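PDB 6O2D: inner kinetochore subunit cnp3 from Schizosaccharomyces pombe, which is a component of the inner kinetochore network on centromeric DNA, the platform for outer kinetochore assembly in chromosome segregation. Local coordinates for residues B[71-76]-B[133-138]. Residues are numbered along the deposited sequence; the frame is centred on the assembly and turned at random.
Sequences VEMPAG and VRLYYT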
# COMPACT_ATOMS: atom_id res chain seq x y z
N VAL B 71 -4.12 9.24 6.19
CA VAL B 71 -5.36 9.84 6.68
C VAL B 71 -5.37 9.66 8.20
O VAL B 71 -4.98 8.60 8.70
CB VAL B 71 -6.61 9.19 6.05
CG1 VAL B 71 -7.89 9.56 6.82
CG2 VAL B 71 -6.74 9.56 4.58
N GLU B 72 -5.79 10.71 8.91
CA GLU B 72 -6.04 10.69 10.35
C GLU B 72 -7.49 11.05 10.62
O GLU B 72 -8.06 11.90 9.94
CB GLU B 72 -5.17 11.68 11.13
CG GLU B 72 -5.43 11.60 12.62
CD GLU B 72 -4.73 12.64 13.39
OE1 GLU B 72 -3.52 12.83 13.12
OE2 GLU B 72 -5.38 13.29 14.23
N MSE B 73 -8.09 10.43 11.64
CA MSE B 73 -9.46 10.75 12.00
C MSE B 73 -9.56 11.09 13.48
O MSE B 73 -9.22 10.29 14.35
CB MSE B 73 -10.34 9.56 11.66
CG MSE B 73 -10.49 9.45 10.17
SE MSE B 73 -11.77 8.14 9.63
CE MSE B 73 -10.76 6.52 9.97
N PRO B 74 -10.02 12.31 13.77
CA PRO B 74 -10.19 12.72 15.17
C PRO B 74 -11.23 11.86 15.87
O PRO B 74 -11.91 11.02 15.29
CB PRO B 74 -10.65 14.18 15.05
CG PRO B 74 -10.31 14.59 13.64
CD PRO B 74 -10.40 13.36 12.81
N ALA B 75 -11.32 12.07 17.18
CA ALA B 75 -12.28 11.33 17.99
C ALA B 75 -13.70 11.67 17.57
O ALA B 75 -14.05 12.84 17.36
CB ALA B 75 -12.09 11.67 19.47
N GLY B 76 -14.53 10.64 17.44
CA GLY B 76 -15.90 10.87 17.02
C GLY B 76 -16.08 11.20 15.56
O GLY B 76 -17.11 11.77 15.19
N VAL B 133 -7.29 8.29 15.01
CA VAL B 133 -6.86 7.15 14.21
C VAL B 133 -6.04 7.70 13.07
O VAL B 133 -6.33 8.77 12.54
CB VAL B 133 -8.06 6.34 13.68
CG1 VAL B 133 -7.58 5.30 12.66
CG2 VAL B 133 -8.81 5.69 14.85
N ARG B 134 -4.99 6.97 12.69
CA ARG B 134 -4.08 7.41 11.66
C ARG B 134 -3.95 6.19 10.75
O ARG B 134 -3.71 5.07 11.24
CB ARG B 134 -2.72 7.85 12.25
CG ARG B 134 -1.57 7.87 11.25
CD ARG B 134 -0.16 8.02 11.86
NE ARG B 134 0.03 9.02 12.93
CZ ARG B 134 -0.07 10.34 12.78
NH1 ARG B 134 -0.44 10.86 11.62
NH2 ARG B 134 0.14 11.13 13.82
N LEU B 135 -4.14 6.39 9.43
CA LEU B 135 -4.10 5.28 8.48
C LEU B 135 -3.13 5.55 7.35
O LEU B 135 -3.02 6.67 6.87
CB LEU B 135 -5.47 5.00 7.87
CG LEU B 135 -6.73 4.90 8.71
CD1 LEU B 135 -7.95 5.30 7.86
CD2 LEU B 135 -6.85 3.49 9.25
N TYR B 136 -2.49 4.48 6.90
CA TYR B 136 -1.73 4.48 5.65
C TYR B 136 -2.61 3.89 4.55
O TYR B 136 -3.04 2.74 4.65
CB TYR B 136 -0.45 3.66 5.81
CG TYR B 136 0.29 3.47 4.51
CD1 TYR B 136 0.88 4.55 3.87
CD2 TYR B 136 0.40 2.22 3.93
CE1 TYR B 136 1.56 4.38 2.69
CE2 TYR B 136 1.09 2.05 2.74
CZ TYR B 136 1.66 3.14 2.13
OH TYR B 136 2.34 2.99 0.95
N TYR B 137 -2.87 4.68 3.50
CA TYR B 137 -3.74 4.22 2.42
C TYR B 137 -2.97 4.09 1.11
O TYR B 137 -2.01 4.82 0.86
CB TYR B 137 -4.95 5.15 2.22
CG TYR B 137 -4.67 6.45 1.48
CD1 TYR B 137 -4.65 6.51 0.09
CD2 TYR B 137 -4.44 7.63 2.19
CE1 TYR B 137 -4.39 7.70 -0.58
CE2 TYR B 137 -4.19 8.83 1.53
CZ TYR B 137 -4.15 8.86 0.15
OH TYR B 137 -3.90 10.05 -0.51
N THR B 138 -3.42 3.16 0.28
CA THR B 138 -2.99 3.06 -1.10
C THR B 138 -4.23 2.82 -1.94
O THR B 138 -5.14 2.10 -1.52
CB THR B 138 -1.96 1.93 -1.32
OG1 THR B 138 -2.62 0.66 -1.25
CG2 THR B 138 -0.87 1.97 -0.24
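V71 and L135 form an antiparallel hydrogen-bonded pair: V71 N donates to L135 O (2.9 Å), and L135 N returns a bond to V71 O. Two residues on, M73 and V133 repeat the pattern, with V133 N reaching M73 O at 2.9 Å and M73 N bonding to V133 O. Between these two hydrogen-bonded pairs lies the non-hydrogen-bonded pair E72 and R134, whose CA atoms stand 4.0 Å apart. On this face the charges meet loosely: E72 OE1 is 4.0 Å from R134 NH1, a long salt bridge in which the oxygen lies well out of the guanidinium plane, so no N-H points at it; the two planes are 89° apart. The other carboxylate oxygen, OE2, has a salt bridge to K55, so the carboxylate is shared by K55 and, more distantly, R134. Replacing E72 with an alanine would probably cost K55 this carboxylate partner and R134 this distant counter-charge. The two strands are neighbours inside the five-stranded antiparallel sheet of the cupin domain, the C-terminal part of this CENP-C homolog; strand 55-62 flanks one and strand 88-95 the other. On the face opposite E72 and R134, V71, M73, V133 and L135 pack together. The selenomethionine M73 bends at its last torsion (chi3 -75°), bringing CE to 3.7 Å from L135 CD1 and also near V133 CG1. Farther along, V71 CG2 lies 3.8 Å from Y137 CD2, the valine crossing the tyrosine at about a right angle, and F56 of strand 55-62 touches both.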